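Local coordinates for protein arabinan-endo 1,5-alpha-l-arabinase (Bacillus subtilis, PDB 1UV4) that cleaves internal alpha-1,5-arabinofuranosidic linkages of arabinan, as a secreted, calcium-binding family 43 glycoside hydrolase that takes part in plant cell-wall degradation, at residues Met17-Leu27 and Arg38-Trp48; Thr190-Met199 and Leu284-Ser292. One frame throughout, in Å; residues are numbered along the deposited sequence.

Interaction 1 (Met17-Leu27 and Arg38-Trp48); sequences MIKEGSSWYAL and RVLKSSDAKNW. With EDO (1,2-ethanediol), chain G.
Strands 23-27 and 38-42 run antiparallel, their axes 4.6 Å apart at closest and their directions 159° apart. Trp24 and Ala26 form hydrogen-bonded pairs with Ser42 and Leu40. Trp24 N donates to Ser42 O at 2.8 Å, and Leu40 N to Ala26 O; each bond has a return partner. Tyr25 with Lys41 and Leu27 with Val39 are the non-hydrogen-bonded pairs.

The side chains of Trp24, Ala26, Leu40 and Ser42 lie on one face of the sheet. There the chain beyond strand 38-42 folds back, and Trp48 packs over the strands. Its six-membered ring takes Ala26 CB over one face in a CH-pi contact, CB to ring centroid 4.1 Å. At the ring edge, Met17 SD stands 3.9 Å from Trp48 CH2, a Met-aromatic contact. With Met17 CG anti to the backbone N (chi1 -178°) and chi2 also extended, SD is carried out to the indole edge; the bend at chi3 turns only the CE methyl. The Trp24 indole is sandwiched: Lys19 CD lies over the centre of one face, and Ala45 CB lies over the opposite face, 3.8 Å from Trp24 CD1.

On the other face of the sheet, Lys41 is fully extended and runs alongside Tyr25, pointing the same way. Lys41 CE comes within 3.4 Å of Tyr25 OH. A water joins their polar ends, accepting from Lys41 NZ at 2.8 Å and donating to Tyr25 OH.

Strand 49-54 continues the sheet beyond strand 37-42. This is a beta hairpin inside a four-stranded antiparallel blade, with Ala26 and Trp48 packed on Leu279 of the blade that contains strand 276-283, as in the five-bladed beta-propeller of family 43.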
loop_
_atom_site.group_PDB
_atom_site.type_symbol
_atom_site.label_atom_id
_atom_site.label_comp_id
_atom_site.label_asym_id
_atom_site.label_seq_id
_atom_site.Cartn_x
_atom_site.Cartn_y
_atom_site.Cartn_z
ATOM N N MET A 17 -4.145 4.818 6.439
ATOM C CA MET A 17 -4.750 5.520 7.550
ATOM C C MET A 17 -5.253 6.856 7.061
ATOM O O MET A 17 -4.655 7.449 6.191
ATOM C CB MET A 17 -3.699 5.741 8.656
ATOM C CG MET A 17 -4.232 6.437 9.930
ATOM S SD MET A 17 -3.050 6.420 11.308
ATOM C CE MET A 17 -2.084 7.844 10.943
ATOM N N ILE A 18 -6.355 7.353 7.645
ATOM C CA ILE A 18 -6.928 8.650 7.281
ATOM C C ILE A 18 -7.731 9.205 8.466
ATOM O O ILE A 18 -8.253 8.458 9.253
ATOM C CB ILE A 18 -7.763 8.532 5.998
ATOM C CG1 ILE A 18 -8.126 9.898 5.402
ATOM C CG2 ILE A 18 -8.997 7.615 6.228
ATOM C CD1 ILE A 18 -8.600 9.792 3.939
ATOM N N LYS A 19 -7.747 10.510 8.614
ATOM C CA LYS A 19 -8.528 11.211 9.642
ATOM C C LYS A 19 -9.922 11.497 9.114
ATOM O O LYS A 19 -10.073 11.952 7.973
ATOM C CB LYS A 19 -7.835 12.531 9.977
ATOM C CG LYS A 19 -8.412 13.277 11.186
ATOM C CD LYS A 19 -7.872 12.670 12.453
ATOM C CE LYS A 19 -8.617 13.123 13.690
ATOM N NZ LYS A 19 -8.549 14.640 13.856
ATOM N N GLU A 20 -10.944 11.275 9.941
ATOM C CA GLU A 20 -12.302 11.729 9.650
ATOM C C GLU A 20 -12.923 12.276 10.933
ATOM O O GLU A 20 -13.107 11.527 11.900
ATOM C CB GLU A 20 -13.175 10.654 9.086
ATOM C CG GLU A 20 -14.606 11.091 8.835
ATOM C CD GLU A 20 -15.427 9.919 8.375
ATOM O OE1 GLU A 20 -15.925 9.162 9.222
ATOM O OE2 GLU A 20 -15.492 9.701 7.163
ATOM N N GLY A 21 -13.104 13.584 10.998
ATOM C CA GLY A 21 -13.648 14.192 12.185
ATOM C C GLY A 21 -12.685 14.034 13.353
ATOM O O GLY A 21 -11.490 14.282 13.195
ATOM N N SER A 22 -13.174 13.611 14.522
ATOM C CA SER A 22 -12.341 13.489 15.725
ATOM C C SER A 22 -11.649 12.115 15.826
ATOM O O SER A 22 -10.998 11.854 16.837
ATOM C CB SER A 22 -13.180 13.730 16.989
ATOM O OG SER A 22 -14.173 12.721 17.111
ATOM N N SER A 23 -11.747 11.276 14.795
ATOM C CA SER A 23 -11.150 9.939 14.802
ATOM C C SER A 23 -10.169 9.702 13.673
ATOM O O SER A 23 -10.296 10.286 12.594
ATOM C CB SER A 23 -12.198 8.831 14.720
ATOM O OG SER A 23 -13.086 8.935 15.804
ATOM N N TRP A 24 -9.244 8.783 13.912
ATOM C CA TRP A 24 -8.416 8.189 12.882
ATOM C C TRP A 24 -8.999 6.820 12.494
ATOM O O TRP A 24 -9.509 6.108 13.362
ATOM C CB TRP A 24 -7.001 7.984 13.396
ATOM C CG TRP A 24 -6.238 9.241 13.633
ATOM C CD1 TRP A 24 -6.080 9.918 14.789
ATOM C CD2 TRP A 24 -5.486 9.940 12.646
ATOM N NE1 TRP A 24 -5.281 11.017 14.574
ATOM C CE2 TRP A 24 -4.902 11.043 13.260
ATOM C CE3 TRP A 24 -5.281 9.744 11.280
ATOM C CZ2 TRP A 24 -4.093 11.956 12.551
ATOM C CZ3 TRP A 24 -4.493 10.629 10.590
ATOM C CH2 TRP A 24 -3.925 11.722 11.214
ATOM N N TYR A 25 -8.903 6.451 11.210
ATOM C CA TYR A 25 -9.266 5.124 10.738
ATOM C C TYR A 25 -8.054 4.542 10.088
ATOM O O TYR A 25 -7.405 5.210 9.243
ATOM C CB TYR A 25 -10.440 5.169 9.746
ATOM C CG TYR A 25 -11.715 5.596 10.411
ATOM C CD1 TYR A 25 -12.015 6.942 10.558
ATOM C CD2 TYR A 25 -12.601 4.653 10.939
ATOM C CE1 TYR A 25 -13.159 7.369 11.209
ATOM C CE2 TYR A 25 -13.779 5.084 11.573
ATOM C CZ TYR A 25 -14.033 6.440 11.688
ATOM O OH TYR A 25 -15.154 6.977 12.335
ATOM N N ALA A 26 -7.714 3.344 10.504
ATOM C CA ALA A 26 -6.651 2.562 9.889
ATOM C C ALA A 26 -7.284 1.344 9.245
ATOM O O ALA A 26 -8.073 0.626 9.871
ATOM C CB ALA A 26 -5.584 2.153 10.895
ATOM N N LEU A 27 -6.986 1.115 7.976
ATOM C CA LEU A 27 -7.524 -0.043 7.286
ATOM C C LEU A 27 -6.376 -0.950 6.922
ATOM O O LEU A 27 -5.239 -0.483 6.725
ATOM C CB LEU A 27 -8.271 0.348 6.022
ATOM C CG LEU A 27 -9.468 1.262 6.244
ATOM C CD1 LEU A 27 -9.045 2.663 6.439
ATOM C CD2 LEU A 27 -10.446 1.206 5.033
ATOM N N ARG A 38 -10.015 -5.168 6.954
ATOM C CA ARG A 38 -9.947 -4.836 8.378
ATOM C C ARG A 38 -9.966 -3.343 8.597
ATOM O O ARG A 38 -9.266 -2.576 7.889
ATOM C CB ARG A 38 -8.682 -5.411 8.933
ATOM C CG ARG A 38 -8.459 -5.230 10.438
ATOM C CD ARG A 38 -7.545 -6.243 11.011
ATOM N NE ARG A 38 -7.034 -6.055 12.370
ATOM C CZ ARG A 38 -7.598 -6.528 13.459
ATOM N NH1 ARG A 38 -8.767 -7.147 13.413
ATOM N NH2 ARG A 38 -6.968 -6.389 14.609
ATOM N N VAL A 39 -10.794 -2.924 9.563
ATOM C CA VAL A 39 -10.978 -1.495 9.887
ATOM C C VAL A 39 -10.788 -1.282 11.394
ATOM O O VAL A 39 -11.438 -1.938 12.209
ATOM C CB VAL A 39 -12.392 -0.985 9.506
ATOM C CG1 VAL A 39 -12.523 0.487 9.858
ATOM C CG2 VAL A 39 -12.676 -1.234 7.995
ATOM N N LEU A 40 -9.897 -0.348 11.726
ATOM C CA LEU A 40 -9.626 0.071 13.085
ATOM C C LEU A 40 -9.948 1.568 13.248
ATOM O O LEU A 40 -9.804 2.328 12.330
ATOM C CB LEU A 40 -8.160 -0.124 13.441
ATOM C CG LEU A 40 -7.544 -1.518 13.256
ATOM C CD1 LEU A 40 -6.108 -1.438 13.811
ATOM C CD2 LEU A 40 -8.313 -2.554 13.991
ATOM N N LYS A 41 -10.403 1.944 14.424
ATOM C CA LYS A 41 -10.747 3.333 14.764
ATOM C C LYS A 41 -10.060 3.735 16.071
ATOM O O LYS A 41 -9.948 2.930 17.003
ATOM C CB LYS A 41 -12.237 3.473 14.931
ATOM C CG LYS A 41 -12.768 4.886 15.186
ATOM C CD LYS A 41 -14.268 4.844 15.368
ATOM C CE LYS A 41 -14.847 6.228 15.656
ATOM N NZ LYS A 41 -16.310 6.139 15.896
ATOM N N SER A 42 -9.593 4.988 16.143
ATOM C CA SER A 42 -9.060 5.508 17.379
ATOM C C SER A 42 -9.234 7.011 17.479
ATOM O O SER A 42 -9.472 7.675 16.510
ATOM C CB SER A 42 -7.615 5.121 17.506
ATOM O OG SER A 42 -6.879 5.749 16.549
ATOM N N SER A 43 -9.117 7.513 18.693
ATOM C CA SER A 43 -9.055 8.938 18.957
ATOM C C SER A 43 -7.592 9.431 19.062
ATOM O O SER A 43 -7.358 10.647 18.981
ATOM C CB SER A 43 -9.816 9.245 20.261
ATOM O OG SER A 43 -9.138 8.689 21.383
ATOM N N ASP A 44 -6.631 8.524 19.281
ATOM C CA ASP A 44 -5.232 8.901 19.598
ATOM C C ASP A 44 -4.197 8.265 18.650
ATOM O O ASP A 44 -2.981 8.348 18.899
ATOM C CB ASP A 44 -4.904 8.612 21.086
ATOM C CG ASP A 44 -4.922 7.121 21.445
ATOM O OD1 ASP A 44 -5.221 6.273 20.573
ATOM O OD2 ASP A 44 -4.650 6.713 22.608
ATOM N N ALA A 45 -4.676 7.650 17.567
ATOM C CA ALA A 45 -3.826 6.874 16.653
ATOM C C ALA A 45 -2.876 5.846 17.301
ATOM O O ALA A 45 -1.865 5.436 16.693
ATOM C CB ALA A 45 -3.028 7.832 15.719
ATOM N N LYS A 46 -3.220 5.380 18.497
ATOM C CA LYS A 46 -2.394 4.458 19.270
ATOM C C LYS A 46 -3.200 3.301 19.823
ATOM O O LYS A 46 -2.818 2.145 19.702
ATOM C CB LYS A 46 -1.707 5.203 20.398
ATOM N N ASN A 47 -4.352 3.628 20.412
ATOM C CA ASN A 47 -5.241 2.636 20.977
ATOM C C ASN A 47 -6.455 2.571 20.096
ATOM O O ASN A 47 -7.243 3.517 20.021
ATOM C CB ASN A 47 -5.608 3.005 22.400
ATOM C CG ASN A 47 -4.401 3.017 23.309
ATOM O OD1 ASN A 47 -3.903 1.956 23.684
ATOM N ND2 ASN A 47 -3.914 4.185 23.621
ATOM N N TRP A 48 -6.619 1.413 19.497
ATOM C CA TRP A 48 -7.538 1.190 18.416
ATOM C C TRP A 48 -8.594 0.185 18.822
ATOM O O TRP A 48 -8.365 -0.684 19.667
ATOM C CB TRP A 48 -6.781 0.627 17.197
ATOM C CG TRP A 48 -5.684 1.517 16.673
ATOM C CD1 TRP A 48 -4.387 1.567 17.069
ATOM C CD2 TRP A 48 -5.814 2.514 15.630
ATOM N NE1 TRP A 48 -3.699 2.549 16.386
ATOM C CE2 TRP A 48 -4.545 3.133 15.476
ATOM C CE3 TRP A 48 -6.874 2.961 14.825
ATOM C CZ2 TRP A 48 -4.315 4.170 14.571
ATOM C CZ3 TRP A 48 -6.631 4.014 13.924
ATOM C CH2 TRP A 48 -5.362 4.592 13.797
HETATM C C1 EDO G . -5.145 9.107 3.507
HETATM O O1 EDO G . -4.358 8.018 3.908
HETATM C C2 EDO G . -4.405 10.412 3.725
HETATM O O2 EDO G . -5.333 11.463 3.839
HETATM O O HOH W 1 -17.470 5.211 13.580
#

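Interaction 2 (Thr190-Met199 and Leu284-Ser292)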
loop_
_atom_site.group_PDB
_atom_site.type_symbol
_atom_site.label_atom_id
_atom_site.label_comp_id
_atom_site.label_asym_id
_atom_site.label_seq_id
_atom_site.Cartn_x
_atom_site.Cartn_y
_atom_site.Cartn_z
ATOM N N THR A 190 4.657 9.946 -3.260
ATOM C CA THR A 190 4.238 11.295 -2.920
ATOM C C THR A 190 5.125 12.289 -3.636
ATOM O O THR A 190 6.264 11.968 -3.985
ATOM C CB THR A 190 4.304 11.491 -1.383
ATOM O OG1 THR A 190 3.743 12.775 -1.006
ATOM C CG2 THR A 190 5.741 11.523 -0.860
ATOM N N TYR A 191 4.597 13.493 -3.851
ATOM C CA TYR A 191 5.358 14.587 -4.441
ATOM C C TYR A 191 5.633 15.642 -3.356
ATOM O O TYR A 191 4.692 16.191 -2.762
ATOM C CB TYR A 191 4.558 15.153 -5.608
ATOM C CG TYR A 191 5.219 16.301 -6.314
ATOM C CD1 TYR A 191 6.303 16.087 -7.155
ATOM C CD2 TYR A 191 4.771 17.590 -6.106
ATOM C CE1 TYR A 191 6.927 17.163 -7.805
ATOM C CE2 TYR A 191 5.384 18.662 -6.694
ATOM C CZ TYR A 191 6.439 18.442 -7.567
ATOM O OH TYR A 191 7.008 19.557 -8.153
ATOM N N GLN A 192 6.920 15.901 -3.085
ATOM C CA GLN A 192 7.332 16.863 -2.053
ATOM C C GLN A 192 8.551 17.602 -2.565
ATOM O O GLN A 192 9.480 16.965 -3.059
ATOM C CB GLN A 192 7.748 16.142 -0.761
ATOM C CG GLN A 192 6.716 15.240 -0.199
ATOM C CD GLN A 192 5.544 15.987 0.399
ATOM O OE1 GLN A 192 5.704 17.094 0.945
ATOM N NE2 GLN A 192 4.355 15.409 0.276
ATOM N N ASN A 193 8.552 18.929 -2.444
ATOM C CA ASN A 193 9.755 19.734 -2.745
ATOM C C ASN A 193 10.373 19.458 -4.106
ATOM O O ASN A 193 11.608 19.379 -4.272
ATOM C CB ASN A 193 10.825 19.506 -1.693
ATOM C CG ASN A 193 10.318 19.700 -0.300
ATOM O OD1 ASN A 193 9.600 20.670 -0.005
ATOM N ND2 ASN A 193 10.692 18.781 0.593
ATOM N N GLY A 194 9.521 19.350 -5.097
ATOM C CA GLY A 194 10.001 19.282 -6.448
ATOM C C GLY A 194 10.414 17.906 -6.879
ATOM O O GLY A 194 10.841 17.778 -8.016
ATOM N N TYR A 195 10.257 16.899 -6.010
ATOM C CA TYR A 195 10.534 15.510 -6.371
ATOM C C TYR A 195 9.381 14.576 -6.102
ATOM O O TYR A 195 8.640 14.740 -5.137
ATOM C CB TYR A 195 11.735 14.918 -5.606
ATOM C CG TYR A 195 13.117 15.371 -6.033
ATOM C CD1 TYR A 195 13.764 14.766 -7.098
ATOM C CD2 TYR A 195 13.775 16.375 -5.335
ATOM C CE1 TYR A 195 15.028 15.167 -7.478
ATOM C CE2 TYR A 195 15.030 16.792 -5.718
ATOM C CZ TYR A 195 15.647 16.168 -6.774
ATOM O OH TYR A 195 16.910 16.591 -7.146
ATOM N N TYR A 196 9.288 13.582 -6.961
ATOM C CA TYR A 196 8.493 12.391 -6.683
ATOM C C TYR A 196 9.325 11.426 -5.860
ATOM O O TYR A 196 10.490 11.173 -6.155
ATOM C CB TYR A 196 8.005 11.750 -7.977
ATOM C CG TYR A 196 7.046 12.664 -8.717
ATOM C CD1 TYR A 196 5.701 12.736 -8.376
ATOM C CD2 TYR A 196 7.495 13.469 -9.747
ATOM C CE1 TYR A 196 4.806 13.569 -9.045
ATOM C CE2 TYR A 196 6.619 14.313 -10.423
ATOM C CZ TYR A 196 5.265 14.358 -10.078
ATOM O OH TYR A 196 4.397 15.188 -10.765
ATOM N N TYR A 197 8.728 10.907 -4.794
ATOM C CA TYR A 197 9.351 9.897 -3.947
ATOM C C TYR A 197 8.574 8.615 -3.977
ATOM O O TYR A 197 7.350 8.641 -3.793
ATOM C CB TYR A 197 9.469 10.365 -2.489
ATOM C CG TYR A 197 10.400 11.541 -2.318
ATOM C CD1 TYR A 197 11.778 11.367 -2.104
ATOM C CD2 TYR A 197 9.912 12.846 -2.410
ATOM C CE1 TYR A 197 12.628 12.457 -1.985
ATOM C CE2 TYR A 197 10.783 13.966 -2.303
ATOM C CZ TYR A 197 12.129 13.766 -2.077
ATOM O OH TYR A 197 12.984 14.842 -1.952
ATOM N N LEU A 198 9.267 7.516 -4.209
ATOM C CA LEU A 198 8.697 6.168 -4.184
ATOM C C LEU A 198 9.320 5.390 -3.024
ATOM O O LEU A 198 10.536 5.305 -2.921
ATOM C CB LEU A 198 8.983 5.444 -5.462
ATOM C CG LEU A 198 8.515 3.991 -5.522
ATOM C CD1 LEU A 198 7.002 3.848 -5.454
ATOM C CD2 LEU A 198 9.030 3.355 -6.814
ATOM N N MET A 199 8.505 4.865 -2.129
ATOM C CA MET A 199 8.934 3.877 -1.165
ATOM C C MET A 199 8.319 2.530 -1.527
ATOM O O MET A 199 7.188 2.467 -1.986
ATOM C CB MET A 199 8.482 4.226 0.239
ATOM C CG MET A 199 8.922 5.521 0.723
ATOM S SD MET A 199 8.458 5.714 2.496
ATOM C CE MET A 199 9.155 7.283 2.868
ATOM N N LEU A 284 7.381 11.899 9.505
ATOM C CA LEU A 284 8.277 11.857 8.348
ATOM C C LEU A 284 8.750 13.263 8.070
ATOM O O LEU A 284 7.940 14.211 8.026
ATOM C CB LEU A 284 7.515 11.349 7.126
ATOM C CG LEU A 284 8.181 10.577 6.007
ATOM C CD1 LEU A 284 9.087 9.490 6.509
ATOM C CD2 LEU A 284 7.062 10.042 5.120
ATOM N N ASN A 285 10.069 13.406 7.947
ATOM C CA ASN A 285 10.761 14.656 7.618
ATOM C C ASN A 285 11.308 14.555 6.183
ATOM O O ASN A 285 11.739 13.505 5.779
ATOM C CB ASN A 285 11.895 14.819 8.664
ATOM C CG ASN A 285 12.713 16.099 8.525
ATOM O OD1 ASN A 285 12.795 16.699 7.472
ATOM N ND2 ASN A 285 13.371 16.488 9.619
ATOM N N TRP A 286 11.210 15.610 5.392
ATOM C CA TRP A 286 11.796 15.631 4.043
ATOM C C TRP A 286 12.876 16.655 3.882
ATOM O O TRP A 286 13.341 16.880 2.755
ATOM C CB TRP A 286 10.736 15.974 2.999
ATOM C CG TRP A 286 9.567 15.081 3.035
ATOM C CD1 TRP A 286 8.400 15.274 3.722
ATOM C CD2 TRP A 286 9.431 13.835 2.352
ATOM N NE1 TRP A 286 7.557 14.215 3.513
ATOM C CE2 TRP A 286 8.162 13.321 2.668
ATOM C CE3 TRP A 286 10.262 13.094 1.500
ATOM C CZ2 TRP A 286 7.697 12.124 2.164
ATOM C CZ3 TRP A 286 9.795 11.904 1.009
ATOM C CH2 TRP A 286 8.536 11.423 1.338
ATOM N N SER A 287 13.194 17.364 4.961
ATOM C CA SER A 287 14.052 18.524 4.866
ATOM C C SER A 287 15.438 18.226 4.275
ATOM O O SER A 287 16.046 19.136 3.729
ATOM C CB SER A 287 14.172 19.243 6.234
ATOM O OG SER A 287 14.793 18.423 7.198
ATOM N N SER A 288 15.912 16.976 4.346
ATOM C CA SER A 288 17.233 16.617 3.783
ATOM C C SER A 288 17.351 16.393 2.228
ATOM O O SER A 288 18.449 16.284 1.661
ATOM C CB SER A 288 17.694 15.349 4.471
ATOM O OG SER A 288 16.953 14.240 3.995
ATOM N N GLY A 289 16.223 16.355 1.547
ATOM C CA GLY A 289 16.189 16.031 0.124
ATOM C C GLY A 289 15.663 14.622 -0.008
ATOM O O GLY A 289 15.361 14.142 -1.108
ATOM N N TRP A 290 15.546 13.959 1.129
ATOM C CA TRP A 290 15.147 12.567 1.187
ATOM C C TRP A 290 14.259 12.347 2.407
ATOM O O TRP A 290 14.339 13.097 3.363
ATOM C CB TRP A 290 16.398 11.695 1.305
ATOM C CG TRP A 290 17.322 11.809 0.172
ATOM C CD1 TRP A 290 18.420 12.610 0.099
ATOM C CD2 TRP A 290 17.237 11.139 -1.105
ATOM N NE1 TRP A 290 19.039 12.485 -1.114
ATOM C CE2 TRP A 290 18.347 11.564 -1.870
ATOM C CE3 TRP A 290 16.368 10.167 -1.649
ATOM C CZ2 TRP A 290 18.612 11.089 -3.152
ATOM C CZ3 TRP A 290 16.633 9.694 -2.931
ATOM C CH2 TRP A 290 17.731 10.158 -3.667
ATOM N N PRO A 291 13.437 11.308 2.407
ATOM C CA PRO A 291 12.631 11.003 3.579
ATOM C C PRO A 291 13.495 10.536 4.728
ATOM O O PRO A 291 14.495 9.818 4.531
ATOM C CB PRO A 291 11.735 9.833 3.133
ATOM C CG PRO A 291 12.487 9.215 1.986
ATOM C CD PRO A 291 13.228 10.312 1.337
ATOM N N SER A 292 13.070 10.911 5.934
ATOM C CA SER A 292 13.731 10.508 7.169
ATOM C C SER A 292 12.742 10.404 8.300
ATOM O O SER A 292 11.793 11.182 8.367
ATOM C CB SER A 292 14.772 11.556 7.548
ATOM O OG SER A 292 15.425 11.177 8.725
HETATM O O HOH W 2 12.808 17.003 -0.190
#
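Trp286, Tyr197 and Met199 carry most of this contact. It joins the beta hairpin of strands 184-192 and 195-203, in one propeller blade, to the loop that follows strand 276-283 of the next blade. The Trp286 indole lies against the hairpin. Gln192 CG sits over one face, 3.9 Å from the centroid of the five-membered ring, a CH-pi contact. Leu284 CG covers the opposite face. Thr190 CG2 reaches the far end of the indole, 3.6 Å from Trp286 CH2. Trp286 NE1 donates to Gly261 O, outside the two segments.

The Tyr197 and Trp286 rings meet obliquely, their planes 44° apart. Trp286 CZ3 lies over one face of the tyrosine, 3.4 Å from Tyr197 CG. Pro291 CD adds a contact at Tyr197 CD1. Deeper in, Met199 CG is anti to the carbonyl carbon (chi1 -57°), and the chain runs straight from there, which carries Met199 CE to 3.6 Å from Pro291 CB and close to Leu284 CD2.

A water bridges the two segments near Asn193. It accepts from Asn193 ND2 and donates to Trp286 O and Tyr197 OH. The tyrosine hydroxyl in turn donates to Gly289 O at 2.6 Å, approaching from above the carbonyl plane, 65° out of it.

Interactions 1 and 2 lie in different parts of the same propeller, with centres about 25 Å apart and nearest atoms about 10 Å apart. They do not touch. The centre of each lies about 17 Å from the centre of the chain. Strand 276-283 relates them: it packs against interaction 1, and the loop after it supplies residues 284-292 of interaction 2. The side chains of Met17 and Thr190 are about 9 and 8 Å from a bound calcium ion. Both contacts are also close in sequence to the catalytic residues. Asp14, probably the proton acceptor, comes three residues before Met17. Glu185, probably the proton donor, lies on strand 184-192, which leads into interaction 2.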